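Local coordinates for protein STM4351 (Salmonella enterica, PDB 2Y7I) that binds arginine with high specificity in the periplasm as a solute-binding protein of family 3, at residues A[94-99]-A[162-167]; A[147-150]-A[156-159]. All coordinates share one frame; numbering follows the deposited sequence. Where two conformers were deposited one is given.

Contact 1: residues A[94-99]-A[162-167]; sequences SAVVVT and AAIGKW
Val96 and Val98, two residues apart on strand 95-99 and turned to the same face, receive Ile164 from helix 162-167. The helix runs over that face at 29° to the strand direction, the two axes coming within 8.5 Å. Ile164 sets its two branches against different valines. Ile164 CG1 lies 3.7 Å from Val96 CG2, the two side chains sliding past one another in opposite directions. With chi1 -62° this CG1 stands anti to the carbonyl carbon, which puts the other branch anti to the backbone N. There Ile164 CG2 sits 3.5 Å from Val98 CB, while also lying 3.9 Å from Val96 CG2, so that this one methyl touches both valines. One helical turn on, Trp167 extends its indole past Ile164 to the far branch of Val98. Trp167 CZ3 meets Val98 CG2 at 3.8 Å, the two side chains crossing at about a right angle. The indole also stacks on Phe146 and meets Tyr174 edge to face. No hydrogen bond joins the two segments; the seam is wholly apolar and largely buried, and Ile176 of strand 174-176 touches both Val96 and Ile164. Such packing of a helix across the central sheet of an alpha/beta lobe is characteristic of the two-lobed periplasmic binding protein fold.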
ATOM      1  N   SER A  94       0.383 -16.928   7.645  0.70 24.07           N
ATOM      2  CA  SER A  94       0.367 -18.268   8.228  0.70 23.44           C
ATOM      3  C   SER A  94      -0.514 -18.356   9.472  0.70 22.00           C
ATOM      4  O   SER A  94      -0.699 -17.370  10.195  0.70 22.17           O
ATOM      5  CB  SER A  94       1.791 -18.738   8.546  0.70 24.22           C
ATOM      6  OG  SER A  94       2.522 -18.936   7.352  0.70 25.15           O
ATOM      7  N   ALA A  95      -1.066 -19.543   9.695  1.00 20.71           N
ATOM      8  CA  ALA A  95      -1.949 -19.778  10.817  1.00 18.58           C
ATOM      9  C   ALA A  95      -1.140 -20.451  11.920  1.00 17.49           C
ATOM     10  O   ALA A  95      -0.208 -21.201  11.647  1.00 17.53           O
ATOM     11  CB  ALA A  95      -3.112 -20.635  10.406  1.00 18.22           C
ATOM     12  N   VAL A  96      -1.506 -20.167  13.162  1.00 16.04           N
ATOM     13  CA  VAL A  96      -0.791 -20.692  14.314  1.00 14.90           C
ATOM     14  C   VAL A  96      -1.753 -21.244  15.352  1.00 14.18           C
ATOM     15  O   VAL A  96      -2.936 -20.854  15.403  1.00 13.56           O
ATOM     16  CB  VAL A  96       0.150 -19.621  14.962  1.00 15.52           C
ATOM     17  CG1 VAL A  96       1.269 -19.183  13.992  1.00 15.37           C
ATOM     18  CG2 VAL A  96      -0.624 -18.414  15.469  1.00 15.46           C
ATOM     19  N   VAL A  97      -1.243 -22.149  16.184  1.00 13.51           N
ATOM     20  CA  VAL A  97      -1.968 -22.612  17.357  1.00 13.12           C
ATOM     21  C   VAL A  97      -1.375 -21.900  18.556  1.00 13.37           C
ATOM     22  O   VAL A  97      -0.161 -21.711  18.633  1.00 14.06           O
ATOM     23  CB  VAL A  97      -1.838 -24.135  17.582  1.00 13.62           C
ATOM     24  CG1 VAL A  97      -2.737 -24.587  18.744  1.00 12.36           C
ATOM     25  CG2 VAL A  97      -2.199 -24.892  16.307  1.00 13.57           C
ATOM     26  N   VAL A  98      -2.236 -21.464  19.468  1.00 12.99           N
ATOM     27  CA  VAL A  98      -1.775 -21.020  20.775  1.00 13.56           C
ATOM     28  C   VAL A  98      -2.150 -22.089  21.805  1.00 14.20           C
ATOM     29  O   VAL A  98      -3.261 -22.603  21.781  1.00 13.68           O
ATOM     30  CB  VAL A  98      -2.304 -19.617  21.147  1.00 13.64           C
ATOM     31  CG1 VAL A  98      -3.868 -19.530  21.048  1.00 13.56           C
ATOM     32  CG2 VAL A  98      -1.762 -19.172  22.510  1.00 14.31           C
ATOM     33  N   THR A  99      -1.187 -22.465  22.653  1.00 14.79           N
ATOM     34  CA  THR A  99      -1.404 -23.461  23.709  1.00 15.37           C
ATOM     35  C   THR A  99      -0.791 -22.918  24.986  1.00 16.23           C
ATOM     36  O   THR A  99      -0.168 -21.864  24.962  1.00 16.56           O
ATOM     37  CB  THR A  99      -0.757 -24.831  23.376  1.00 15.05           C
ATOM     38  OG1 THR A  99       0.668 -24.767  23.560  1.00 16.69           O
ATOM     39  CG2 THR A  99      -1.096 -25.279  21.923  1.00 14.46           C
ATOM     40  N   ALA A 162      -1.455 -12.767  13.579  1.00 16.34           N
ATOM     41  CA  ALA A 162      -1.662 -11.424  14.126  1.00 16.62           C
ATOM     42  C   ALA A 162      -2.677 -11.424  15.267  1.00 16.41           C
ATOM     43  O   ALA A 162      -2.470 -10.772  16.302  1.00 17.43           O
ATOM     44  CB  ALA A 162      -2.092 -10.430  13.010  1.00 16.65           C
ATOM     45  N   ALA A 163      -3.767 -12.162  15.081  1.00 15.29           N
ATOM     46  CA  ALA A 163      -4.842 -12.211  16.067  1.00 15.76           C
ATOM     47  C   ALA A 163      -4.386 -12.941  17.326  1.00 16.09           C
ATOM     48  O   ALA A 163      -4.593 -12.458  18.440  1.00 17.06           O
ATOM     49  CB  ALA A 163      -6.074 -12.878  15.475  1.00 14.82           C
ATOM     50  N   ILE A 164      -3.745 -14.089  17.136  1.00 15.83           N
ATOM     51  CA  ILE A 164      -3.224 -14.886  18.257  1.00 16.62           C
ATOM     52  C   ILE A 164      -2.144 -14.089  18.991  1.00 17.34           C
ATOM     53  O   ILE A 164      -2.143 -13.999  20.234  1.00 17.52           O
ATOM     54  CB  ILE A 164      -2.666 -16.250  17.759  1.00 16.69           C
ATOM     55  CG1 ILE A 164      -3.750 -17.147  17.101  1.00 18.40           C
ATOM     56  CG2 ILE A 164      -1.854 -16.974  18.848  1.00 16.70           C
ATOM     57  CD1 ILE A 164      -5.085 -17.191  17.773  1.00 19.84           C
ATOM     58  N   GLY A 165      -1.239 -13.492  18.217  1.00 17.53           N
ATOM     59  CA  GLY A 165      -0.166 -12.657  18.763  1.00 18.59           C
ATOM     60  C   GLY A 165      -0.715 -11.549  19.633  1.00 19.25           C
ATOM     61  O   GLY A 165      -0.200 -11.283  20.731  1.00 20.00           O
ATOM     62  N   LYS A 166      -1.777 -10.901  19.154  1.00 18.65           N
ATOM     63  CA  LYS A 166      -2.413  -9.828  19.915  1.00 19.62           C
ATOM     64  C   LYS A 166      -2.963 -10.333  21.258  1.00 19.14           C
ATOM     65  O   LYS A 166      -2.731  -9.724  22.299  1.00 19.86           O
ATOM     66  CB  LYS A 166      -3.498  -9.146  19.067  1.00 19.43           C
ATOM     67  CG  LYS A 166      -4.341  -8.124  19.799  1.00 23.66           C
ATOM     68  CD  LYS A 166      -3.704  -6.737  19.768  1.00 29.44           C
ATOM     69  CE  LYS A 166      -4.779  -5.649  19.820  1.00 32.15           C
ATOM     70  NZ  LYS A 166      -5.282  -5.447  21.212  1.00 34.67           N
ATOM     71  N   TRP A 167      -3.676 -11.456  21.225  1.00 18.42           N
ATOM     72  CA  TRP A 167      -4.249 -12.053  22.435  1.00 18.47           C
ATOM     73  C   TRP A 167      -3.152 -12.382  23.442  1.00 19.63           C
ATOM     74  O   TRP A 167      -3.331 -12.203  24.657  1.00 20.39           O
ATOM     75  CB  TRP A 167      -5.048 -13.318  22.072  1.00 17.39           C
ATOM     76  CG  TRP A 167      -5.717 -13.978  23.264  1.00 18.15           C
ATOM     77  CD1 TRP A 167      -6.877 -13.587  23.883  1.00 18.29           C
ATOM     78  CD2 TRP A 167      -5.243 -15.121  23.986  1.00 18.36           C
ATOM     79  NE1 TRP A 167      -7.153 -14.418  24.941  1.00 18.77           N
ATOM     80  CE2 TRP A 167      -6.174 -15.377  25.020  1.00 19.47           C
ATOM     81  CE3 TRP A 167      -4.125 -15.964  23.849  1.00 17.59           C
ATOM     82  CZ2 TRP A 167      -6.018 -16.436  25.925  1.00 18.95           C
ATOM     83  CZ3 TRP A 167      -3.973 -17.025  24.747  1.00 18.90           C
ATOM     84  CH2 TRP A 167      -4.919 -17.248  25.774  1.00 19.30           C
TER

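Contact 2: residues A[147-150]-A[156-159]; sequences TDLK and GVFG
Helix 147-150 approaches strand 156-159 most closely where Leu149 lies opposite Gly156, their CA atoms 6.3 Å apart. A five-residue connection without helix or strand separates the two segments, and the strand enters the mixed sheet beside 95-100 and 114-118, making this the second half of a beta-alpha-beta crossover (strand 135-139, helix 142-150, strand 156-160) within an alpha/beta lobe of the periplasmic binding protein fold. Leu149 carries the helical side of the contact. With CG anti to the backbone N (chi1 176°), the two methyls of Leu149 divide between neighbouring residues of the strand. Leu149 CD1 rests on the backbone of Gly156, 3.8 Å from Gly156 CA. The other methyl, Leu149 CD2, lies 4.0 Å from Val157 CG2, the Leu and Val side chains crossing at a slant. That same Val157 CG2 is also 3.9 Å from Leu149 CB, and so fits against both the root and one tip of the leucine. Phe146 and Ala145, from the preceding part of the helix, continue the apolar cover over Val157, while Tyr174 borders Leu149. All three residues in contact are buried, and the meeting is by van der Waals packing, down to Leu149 CD1 lying 3.7 Å from the amide N of Gly156.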
ATOM      1  N   THR A 147     -11.620 -18.065  25.997  1.00 19.27           N
ATOM      2  CA  THR A 147     -12.172 -18.354  27.315  1.00 20.10           C
ATOM      3  C   THR A 147     -12.092 -19.847  27.622  1.00 19.96           C
ATOM      4  O   THR A 147     -11.682 -20.249  28.715  1.00 20.52           O
ATOM      5  CB  THR A 147     -13.635 -17.858  27.436  1.00 20.74           C
ATOM      6  OG1 THR A 147     -13.670 -16.450  27.186  1.00 21.50           O
ATOM      7  CG2 THR A 147     -14.197 -18.131  28.827  1.00 22.66           C
ATOM      8  N   ASP A 148     -12.488 -20.660  26.649  1.00 19.15           N
ATOM      9  CA  ASP A 148     -12.461 -22.112  26.801  1.00 19.80           C
ATOM     10  C   ASP A 148     -11.053 -22.683  26.885  1.00 19.25           C
ATOM     11  O   ASP A 148     -10.833 -23.694  27.551  1.00 20.43           O
ATOM     12  CB  ASP A 148     -13.247 -22.779  25.678  1.00 19.47           C
ATOM     13  CG  ASP A 148     -14.739 -22.861  25.983  1.00 22.15           C
ATOM     14  OD1 ASP A 148     -15.201 -22.228  26.958  1.00 23.73           O
ATOM     15  OD2 ASP A 148     -15.454 -23.572  25.249  1.00 23.57           O
ATOM     16  N   LEU A 149     -10.101 -22.045  26.210  1.00 18.06           N
ATOM     17  CA  LEU A 149      -8.692 -22.412  26.357  1.00 17.57           C
ATOM     18  C   LEU A 149      -8.211 -22.159  27.788  1.00 18.96           C
ATOM     19  O   LEU A 149      -7.577 -23.013  28.406  1.00 19.13           O
ATOM     20  CB  LEU A 149      -7.822 -21.643  25.351  1.00 16.71           C
ATOM     21  CG  LEU A 149      -6.296 -21.811  25.414  1.00 16.43           C
ATOM     22  CD1 LEU A 149      -5.848 -23.248  25.132  1.00 16.70           C
ATOM     23  CD2 LEU A 149      -5.604 -20.849  24.475  1.00 15.61           C
ATOM     24  N   LYS A 150      -8.539 -20.987  28.316  1.00 20.14           N
ATOM     25  CA  LYS A 150      -8.095 -20.589  29.641  1.00 21.92           C
ATOM     26  C   LYS A 150      -8.707 -21.416  30.770  1.00 23.35           C
ATOM     27  O   LYS A 150      -8.067 -21.622  31.806  1.00 23.66           O
ATOM     28  CB  LYS A 150      -8.331 -19.098  29.852  1.00 22.89           C
ATOM     29  CG  LYS A 150      -7.335 -18.240  29.068  1.00 23.35           C
ATOM     30  CD  LYS A 150      -7.142 -16.873  29.673  1.00 27.11           C
ATOM     31  CE  LYS A 150      -8.173 -15.883  29.168  1.00 30.00           C
ATOM     32  NZ  LYS A 150      -7.647 -14.474  29.278  1.00 31.79           N
ATOM     33  N   GLY A 156      -5.815 -26.016  22.606  1.00 16.02           N
ATOM     34  CA  GLY A 156      -5.303 -24.951  21.757  1.00 14.92           C
ATOM     35  C   GLY A 156      -6.404 -24.149  21.094  1.00 14.32           C
ATOM     36  O   GLY A 156      -7.576 -24.515  21.141  1.00 14.44           O
ATOM     37  N   VAL A 157      -6.006 -23.032  20.500  1.00 14.13           N
ATOM     38  CA  VAL A 157      -6.884 -22.210  19.667  1.00 13.68           C
ATOM     39  C   VAL A 157      -6.067 -21.904  18.419  1.00 13.34           C
ATOM     40  O   VAL A 157      -4.899 -21.553  18.522  1.00 13.73           O
ATOM     41  CB  VAL A 157      -7.364 -20.922  20.391  1.00 13.67           C
ATOM     42  CG1 VAL A 157      -8.063 -19.959  19.391  1.00 13.88           C
ATOM     43  CG2 VAL A 157      -8.354 -21.266  21.536  1.00 12.80           C
ATOM     44  N   PHE A 158      -6.683 -22.084  17.251  1.00 13.26           N
ATOM     45  CA  PHE A 158      -5.996 -22.044  15.952  1.00 13.42           C
ATOM     46  C   PHE A 158      -6.564 -20.877  15.145  1.00 13.34           C
ATOM     47  O   PHE A 158      -7.777 -20.807  14.937  1.00 12.64           O
ATOM     48  CB  PHE A 158      -6.240 -23.394  15.258  1.00 13.11           C
ATOM     49  CG  PHE A 158      -5.589 -23.558  13.912  1.00 12.74           C
ATOM     50  CD1 PHE A 158      -4.224 -23.342  13.728  1.00 15.66           C
ATOM     51  CD2 PHE A 158      -6.347 -24.022  12.838  1.00 14.57           C
ATOM     52  CE1 PHE A 158      -3.624 -23.536  12.469  1.00 15.56           C
ATOM     53  CE2 PHE A 158      -5.764 -24.232  11.575  1.00 15.90           C
ATOM     54  CZ  PHE A 158      -4.402 -23.983  11.392  1.00 14.54           C
ATOM     55  N   GLY A 159      -5.691 -19.949  14.740  1.00 13.55           N
ATOM     56  CA  GLY A 159      -6.105 -18.744  14.009  1.00 14.74           C
ATOM     57  C   GLY A 159      -4.964 -17.984  13.351  1.00 15.48           C
ATOM     58  O   GLY A 159      -3.835 -18.497  13.266  1.00 15.77           O
TER

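Overall arrangement
The two contacts, with centres about 10 Å apart, cover one face of the mixed sheet in the same lobe of the protein. Strands 95-100 and 156-160 are antiparallel neighbours, with probable hydrogen bonds from Val98 N to Val157 O (2.8 Å) and from Val96 N to Gly159 O (2.9 Å). Along the chain strand 95-100 is followed by helix 142-150, strand 156-160 and helix 161-168, so both segments of contact 2 fall between those of contact 1. Phe146 of helix 142-150 touches Val98, Val157 and Ile164, uniting both contacts in one apolar layer. The side chains of Ile164 and Val157 lie about 10 and 11 Å from the bound arginine: both contacts belong to the lobe's core, not to the pocket.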